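Local coordinates for protein Lpg2148(MvcA) (Legionella pneumophila subsp. pneumophila str. Philadelphia 1, PDB 6K11) that probably acts as a deamidase-type effector that removes ubiquitin from the host conjugating enzyme UBE2N, so regulating its activity during Legionella infection, at residues Thr118-Phe124 with Thr235-Gln240; Arg247-Pro251 with Gly277-Tyr281; Glu80-Gly84 with Thr332-Pro336. All coordinates share one frame; numbering follows the deposited sequence.

Contact 1: residues Thr118-Phe124 with Thr235-Gln240; sequences TNLLIRF and TIYIPQ
Leu120 and Ile238, like Ile122 and Ile236, form hydrogen-bonded pairs of an antiparallel ladder, each exchanging two backbone bonds. The longest of the four is Leu120 N to Ile238 O, 3.0 Å. The pairs Leu121 with Tyr237 and Arg123 with Thr235 alternate with them as non-hydrogen-bonded sites, where CA-H groups approach the carbonyl oxygens.

Beyond the ladder a side chain takes over from the backbone. Asn119 OD1 accepts Gln240 N at 2.7 Å in a straight bond, but the donor sits above the carbonyl plane, 47° out of it. Asn119 has CG anti to the carbonyl carbon (chi1 -59°), which turns its amide toward Gln240; ND2 then makes only a weak bond to Gln240 OE1, at 3.4 Å, with the two amide planes 78° apart. Water 1 lies between Thr118 O and Ile238 O.

Apolar contacts gather on the face of Leu120, Ile122, Ile236 and Ile238. The end methyls Ile122 CD1 and Ile238 CD1 meet at 3.6 Å, and Ile236 CD1 comes equally close to Phe124 CE1, approaching the ring obliquely.

On the opposite face Leu121, Arg123 and Thr235 pack against helix 71-83, and Tyr237 OH bonds to Gly5 O. Strand 325-333 flanks strand 120-129 on its other edge, while strand 250-252 borders strand 228-238.

Contact 2: residues Arg247-Pro251 with Gly277-Tyr281; sequences RQFYP and GIDKY
Ile278 N, in the first turn of helix 278-288, donates to water 2 at 2.9 Å, and the same water donates to Arg247 O at 3.1 Å. This bridge ties the N-terminal end of the helix to the chain leading into the edge strand 250-252, a helix-on-sheet packing in which the helix start rests over an antiparallel sheet. Gly277 occupies the N-cap position. Its O receives Tyr281 N in the first helical bond, and its positive phi (88°) suits a residue that also follows the end of a preceding helix.

The rest of the contact is built round the Phe249 ring. Its CG stands between the backbone N and the carbonyl carbon (chi1 84°), which swings the ring out toward the helix. Ile278 CD1 sits over one face in a CH-pi contact, 4.2 Å from the ring centroid, while water 2 and Gly277 N lie at the ring edge. From the far end of the ring, CZ reaches Tyr281 CD2 at 3.5 Å; the two ring planes are 56° apart, and Phe249 CE2 stands over a Tyr281 face, offset toward the rim.

The aromatic cluster extends to Phe304, stacked with Tyr281; Ile236 of the neighbouring strand 228-238 packs against both Phe249 and Tyr281. Pro251 is at the margin, its CB 4.3 Å from Tyr281 OH.

Contact 3: residues Glu80-Gly84 with Thr332-Pro336; sequences ELLLG and TEINP
Leu82 and Ile334 meet without an aromatic ring: the flat groups here are peptide units, and they are joined at their polar atoms. Water 3 donates to Leu82 O at 2.7 Å and accepts Asn335 N at 2.8 Å, which makes it a short bridge between the last turn of helix 71-83 and the chain leaving strand 325-333. The methyl Ile334 CD1 lies 4.0 Å from the same Leu82 O, so that oxygen is bordered by both water and hydrocarbon. The side-chain amide of Asn335 serves another purpose: its OD1 caps Glu337 N at the start of helix 336-351.

Ile334 provides the apolar part. Its CG1 is anti to the carbonyl carbon, but chi2 (-16°) is close to eclipsed, with CD1 modelled toward Leu83. There it lies 3.4 Å from Leu83 CD2, tighter than ordinary van der Waals contact; the unusual torsion and the short contact together make the exact position of this methyl doubtful. The two side chains cross at about a right angle. Leu82 CB touches Ile334 CG1 more loosely.

The arrangement is a helix C-terminus laid on the end of a strand in an antiparallel sheet. Gly84, with positive phi, leaves the helix and stands at the N-cap of helix 85-93, while its N still bonds to Glu80 O.

Earlier in the strand, the methyl Thr332 CG2 packs at 4.1 Å from Leu83 CD2, and Thr332 OG1 instead donates to Glu333 O. Phe91 of helix 85-93 touches both Leu83 and Thr332, and Leu121 on the neighbouring strand touches Leu82 and Ile334.

Overall arrangement
All three contacts reach the same five-stranded antiparallel sheet, with contact 1 in its interior. Its strand 228-238 borders the edge strand of contact 2, where Tyr237 N probably bonds to Tyr250 O at 3.0 Å; its strand 120-129 borders that of contact 3, where Asn119 O and Ile334 N are 2.8 Å apart. Centres of contacts 1 and 2 lie about 10 Å apart, those of 1 and 3 about 9 Å. Contacts 2 and 3 do not touch: their nearest atoms are about 8 Å apart, and helices 278-288 and 71-83 pack on opposite faces of the sheet. Along the chain, contact 3 encloses the other two.

Contact 1: residues Thr118-Phe124 with Thr235-Gln240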
# COMPACT_ATOMS: atom_id res chain seq x y z
N THR A 118 7.78 16.00 23.65
CA THR A 118 8.12 15.09 22.57
C THR A 118 7.19 15.28 21.37
O THR A 118 6.02 15.66 21.51
CB THR A 118 8.07 13.63 23.05
OG1 THR A 118 8.72 12.79 22.10
CG2 THR A 118 6.65 13.17 23.26
N ASN A 119 7.74 15.02 20.18
CA ASN A 119 6.99 15.00 18.93
C ASN A 119 7.18 13.62 18.31
O ASN A 119 8.32 13.21 18.07
CB ASN A 119 7.48 16.08 17.96
CG ASN A 119 7.36 17.46 18.53
OD1 ASN A 119 6.29 18.06 18.51
ND2 ASN A 119 8.46 17.96 19.07
N LEU A 120 6.08 12.93 18.07
CA LEU A 120 6.10 11.52 17.69
C LEU A 120 5.51 11.32 16.30
O LEU A 120 4.48 11.91 15.97
CB LEU A 120 5.32 10.67 18.69
CG LEU A 120 5.86 10.63 20.13
CD1 LEU A 120 4.85 10.01 21.07
CD2 LEU A 120 7.17 9.88 20.15
N LEU A 121 6.16 10.47 15.52
CA LEU A 121 5.65 10.03 14.22
C LEU A 121 5.47 8.52 14.29
O LEU A 121 6.41 7.79 14.62
CB LEU A 121 6.60 10.41 13.08
CG LEU A 121 6.25 9.84 11.69
CD1 LEU A 121 4.95 10.45 11.18
CD2 LEU A 121 7.36 10.09 10.69
N ILE A 122 4.26 8.06 13.99
CA ILE A 122 3.95 6.64 13.93
C ILE A 122 3.60 6.29 12.49
O ILE A 122 2.82 6.99 11.85
CB ILE A 122 2.78 6.28 14.87
CG1 ILE A 122 2.95 6.94 16.24
CG2 ILE A 122 2.65 4.76 14.98
CD1 ILE A 122 1.68 6.89 17.06
N ARG A 123 4.20 5.23 11.98
CA ARG A 123 3.86 4.71 10.67
C ARG A 123 3.16 3.38 10.85
O ARG A 123 3.63 2.52 11.60
CB ARG A 123 5.10 4.55 9.78
CG ARG A 123 4.77 4.03 8.39
CD ARG A 123 5.92 4.12 7.39
NE ARG A 123 5.52 3.60 6.07
CZ ARG A 123 6.06 3.99 4.92
NH1 ARG A 123 7.01 4.91 4.89
NH2 ARG A 123 5.63 3.47 3.78
N PHE A 124 2.02 3.21 10.18
CA PHE A 124 1.21 2.00 10.28
C PHE A 124 1.18 1.27 8.95
O PHE A 124 1.19 1.89 7.89
CB PHE A 124 -0.24 2.29 10.66
CG PHE A 124 -0.42 2.84 12.04
CD1 PHE A 124 -0.33 4.20 12.26
CD2 PHE A 124 -0.70 2.00 13.10
CE1 PHE A 124 -0.50 4.72 13.54
CE2 PHE A 124 -0.88 2.50 14.37
CZ PHE A 124 -0.78 3.87 14.59
N THR A 235 0.28 7.30 8.28
CA THR A 235 1.07 7.79 9.38
C THR A 235 0.17 8.59 10.31
O THR A 235 -0.91 9.05 9.94
CB THR A 235 2.26 8.66 8.89
OG1 THR A 235 1.77 9.69 8.01
CG2 THR A 235 3.27 7.81 8.14
N ILE A 236 0.64 8.73 11.54
CA ILE A 236 -0.00 9.58 12.53
C ILE A 236 1.09 10.41 13.17
O ILE A 236 2.16 9.89 13.51
CB ILE A 236 -0.76 8.76 13.60
CG1 ILE A 236 -2.08 8.22 13.02
CG2 ILE A 236 -1.05 9.63 14.83
CD1 ILE A 236 -2.88 7.40 14.00
N TYR A 237 0.84 11.71 13.31
CA TYR A 237 1.80 12.64 13.89
C TYR A 237 1.20 13.20 15.17
O TYR A 237 0.06 13.67 15.17
CB TYR A 237 2.15 13.75 12.90
CG TYR A 237 3.08 14.82 13.43
CD1 TYR A 237 4.34 14.49 13.95
CD2 TYR A 237 2.71 16.16 13.40
CE1 TYR A 237 5.20 15.48 14.43
CE2 TYR A 237 3.56 17.15 13.88
CZ TYR A 237 4.80 16.80 14.40
OH TYR A 237 5.63 17.80 14.88
N ILE A 238 1.95 13.13 16.26
CA ILE A 238 1.51 13.62 17.55
C ILE A 238 2.49 14.71 18.01
O ILE A 238 3.54 14.42 18.57
CB ILE A 238 1.42 12.49 18.59
CG1 ILE A 238 0.53 11.36 18.07
CG2 ILE A 238 0.85 13.04 19.91
CD1 ILE A 238 0.80 10.01 18.72
N PRO A 239 2.17 15.98 17.75
CA PRO A 239 3.08 17.06 18.11
C PRO A 239 3.03 17.37 19.60
O PRO A 239 2.05 17.09 20.30
CB PRO A 239 2.57 18.25 17.29
CG PRO A 239 1.10 17.97 17.10
CD PRO A 239 0.99 16.46 17.02
N GLN A 240 4.12 17.96 20.09
CA GLN A 240 4.21 18.34 21.49
C GLN A 240 3.11 19.34 21.84
O GLN A 240 2.71 20.18 21.03
CB GLN A 240 5.57 18.95 21.79
CG GLN A 240 5.81 20.23 21.03
CD GLN A 240 7.23 20.76 21.17
OE1 GLN A 240 7.88 21.10 20.18
NE2 GLN A 240 7.71 20.84 22.42
O HOH W 1 4.08 13.64 21.33

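Contact 2: residues Arg247-Pro251 with Gly277-Tyr281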
# COMPACT_ATOMS: atom_id res chain seq x y z
N ARG A 247 -3.26 16.29 24.52
CA ARG A 247 -2.49 15.76 23.40
C ARG A 247 -3.42 15.44 22.23
O ARG A 247 -4.53 14.93 22.42
CB ARG A 247 -1.72 14.53 23.85
CG ARG A 247 -1.30 13.58 22.75
CD ARG A 247 -0.49 12.45 23.34
NE ARG A 247 0.94 12.78 23.41
CZ ARG A 247 1.85 12.00 23.99
NH1 ARG A 247 1.49 10.87 24.57
NH2 ARG A 247 3.12 12.37 23.99
N GLN A 248 -2.97 15.78 21.01
CA GLN A 248 -3.76 15.60 19.79
C GLN A 248 -2.95 14.81 18.78
O GLN A 248 -1.73 14.91 18.74
CB GLN A 248 -4.18 16.95 19.17
CG GLN A 248 -4.78 17.95 20.14
CD GLN A 248 -6.22 17.64 20.48
OE1 GLN A 248 -6.84 16.76 19.87
NE2 GLN A 248 -6.78 18.38 21.44
N PHE A 249 -3.65 14.01 17.97
CA PHE A 249 -3.03 13.22 16.91
C PHE A 249 -3.65 13.58 15.57
O PHE A 249 -4.81 14.00 15.51
CB PHE A 249 -3.19 11.71 17.14
CG PHE A 249 -4.51 11.15 16.64
CD1 PHE A 249 -5.67 11.26 17.40
CD2 PHE A 249 -4.58 10.48 15.41
CE1 PHE A 249 -6.88 10.75 16.95
CE2 PHE A 249 -5.80 9.96 14.96
CZ PHE A 249 -6.95 10.09 15.74
N TYR A 250 -2.87 13.41 14.50
CA TYR A 250 -3.36 13.71 13.16
C TYR A 250 -2.99 12.57 12.23
O TYR A 250 -1.78 12.30 12.05
CB TYR A 250 -2.81 15.04 12.65
CG TYR A 250 -3.21 16.18 13.55
CD1 TYR A 250 -4.44 16.81 13.39
CD2 TYR A 250 -2.40 16.58 14.60
CE1 TYR A 250 -4.83 17.85 14.25
CE2 TYR A 250 -2.78 17.61 15.46
CZ TYR A 250 -3.99 18.23 15.27
OH TYR A 250 -4.36 19.25 16.12
N PRO A 251 -3.96 11.87 11.63
CA PRO A 251 -3.62 10.86 10.63
C PRO A 251 -3.50 11.49 9.25
O PRO A 251 -4.26 12.39 8.88
CB PRO A 251 -4.81 9.89 10.70
CG PRO A 251 -5.98 10.78 11.07
CD PRO A 251 -5.41 11.93 11.90
N GLY A 277 -9.84 11.30 19.56
CA GLY A 277 -8.79 11.00 20.53
C GLY A 277 -8.00 9.76 20.15
O GLY A 277 -8.53 8.79 19.61
N ILE A 278 -6.71 9.78 20.49
CA ILE A 278 -5.78 8.73 20.05
C ILE A 278 -6.13 7.39 20.67
O ILE A 278 -5.97 6.33 20.03
CB ILE A 278 -4.33 9.14 20.36
CG1 ILE A 278 -3.34 8.08 19.84
CG2 ILE A 278 -4.14 9.38 21.87
CD1 ILE A 278 -3.48 7.79 18.34
N ASP A 279 -6.61 7.39 21.92
CA ASP A 279 -6.95 6.13 22.58
C ASP A 279 -8.07 5.41 21.85
O ASP A 279 -7.97 4.22 21.54
CB ASP A 279 -7.33 6.37 24.05
CG ASP A 279 -6.16 6.81 24.90
OD1 ASP A 279 -5.02 6.36 24.67
OD2 ASP A 279 -6.39 7.62 25.83
N LYS A 280 -9.16 6.14 21.55
CA LYS A 280 -10.27 5.55 20.80
C LYS A 280 -9.84 5.12 19.40
O LYS A 280 -10.27 4.06 18.92
CB LYS A 280 -11.43 6.54 20.70
CG LYS A 280 -12.74 5.90 20.26
CD LYS A 280 -13.26 4.94 21.33
CE LYS A 280 -13.44 5.65 22.67
NZ LYS A 280 -12.86 4.90 23.83
N TYR A 281 -9.02 5.93 18.71
CA TYR A 281 -8.50 5.52 17.41
C TYR A 281 -7.75 4.19 17.51
O TYR A 281 -7.97 3.28 16.71
CB TYR A 281 -7.60 6.61 16.81
CG TYR A 281 -7.30 6.44 15.31
CD1 TYR A 281 -6.23 5.66 14.88
CD2 TYR A 281 -8.09 7.06 14.34
CE1 TYR A 281 -5.94 5.49 13.53
CE2 TYR A 281 -7.81 6.89 12.96
CZ TYR A 281 -6.73 6.10 12.57
OH TYR A 281 -6.44 5.91 11.22
O HOH W 2 -5.71 12.45 20.93

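Contact 3: residues Glu80-Gly84 with Thr332-Pro336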
# COMPACT_ATOMS: atom_id res chain seq x y z
N GLU A 80 10.02 11.28 4.87
CA GLU A 80 11.18 12.01 4.38
C GLU A 80 11.14 13.47 4.80
O GLU A 80 12.17 14.05 5.17
CB GLU A 80 11.26 11.88 2.86
CG GLU A 80 12.52 12.43 2.24
CD GLU A 80 13.19 11.42 1.34
OE1 GLU A 80 13.71 11.83 0.28
OE2 GLU A 80 13.21 10.22 1.69
N LEU A 81 9.96 14.10 4.75
CA LEU A 81 9.88 15.50 5.14
C LEU A 81 10.14 15.66 6.63
O LEU A 81 10.86 16.58 7.04
CB LEU A 81 8.52 16.07 4.76
CG LEU A 81 8.38 16.35 3.27
CD1 LEU A 81 6.91 16.61 2.92
CD2 LEU A 81 9.26 17.55 2.89
N LEU A 82 9.59 14.78 7.46
CA LEU A 82 9.69 14.98 8.90
C LEU A 82 11.03 14.49 9.45
O LEU A 82 11.50 15.03 10.45
CB LEU A 82 8.54 14.27 9.62
CG LEU A 82 7.29 15.11 9.91
CD1 LEU A 82 6.87 15.95 8.68
CD2 LEU A 82 6.13 14.22 10.40
N LEU A 83 11.65 13.49 8.82
CA LEU A 83 12.88 12.91 9.33
C LEU A 83 14.13 13.36 8.59
O LEU A 83 15.23 13.29 9.16
CB LEU A 83 12.82 11.39 9.28
CG LEU A 83 11.86 10.77 10.29
CD1 LEU A 83 11.52 9.34 9.88
CD2 LEU A 83 12.52 10.80 11.66
N GLY A 84 14.01 13.77 7.33
CA GLY A 84 15.16 13.90 6.46
C GLY A 84 15.57 12.57 5.86
O GLY A 84 15.23 11.50 6.36
N THR A 332 8.83 6.79 16.01
CA THR A 332 10.07 7.52 16.21
C THR A 332 9.76 8.93 16.68
O THR A 332 8.65 9.44 16.50
CB THR A 332 10.91 7.56 14.92
OG1 THR A 332 12.10 8.32 15.16
CG2 THR A 332 10.12 8.22 13.78
N GLU A 333 10.75 9.54 17.31
CA GLU A 333 10.60 10.95 17.62
C GLU A 333 11.01 11.79 16.41
O GLU A 333 11.74 11.34 15.53
CB GLU A 333 11.41 11.34 18.85
CG GLU A 333 11.22 10.35 19.98
CD GLU A 333 12.28 10.43 21.04
OE1 GLU A 333 12.94 9.39 21.31
OE2 GLU A 333 12.43 11.52 21.62
N ILE A 334 10.50 13.02 16.38
CA ILE A 334 10.70 13.97 15.30
C ILE A 334 11.42 15.18 15.87
O ILE A 334 11.11 15.62 16.98
CB ILE A 334 9.34 14.38 14.68
CG1 ILE A 334 8.86 13.39 13.60
CG2 ILE A 334 9.33 15.83 14.18
CD1 ILE A 334 9.88 12.47 13.08
N ASN A 335 12.38 15.72 15.12
CA ASN A 335 12.96 17.02 15.46
C ASN A 335 12.22 18.10 14.68
O ASN A 335 12.43 18.22 13.46
CB ASN A 335 14.45 17.03 15.12
CG ASN A 335 15.10 18.39 15.38
OD1 ASN A 335 14.45 19.34 15.84
ND2 ASN A 335 16.38 18.49 15.08
N PRO A 336 11.39 18.92 15.33
CA PRO A 336 10.59 19.90 14.57
C PRO A 336 11.41 20.91 13.81
O PRO A 336 10.96 21.39 12.76
CB PRO A 336 9.74 20.57 15.65
CG PRO A 336 9.69 19.61 16.75
CD PRO A 336 11.03 18.92 16.76
O HOH W 3 13.22 15.02 12.54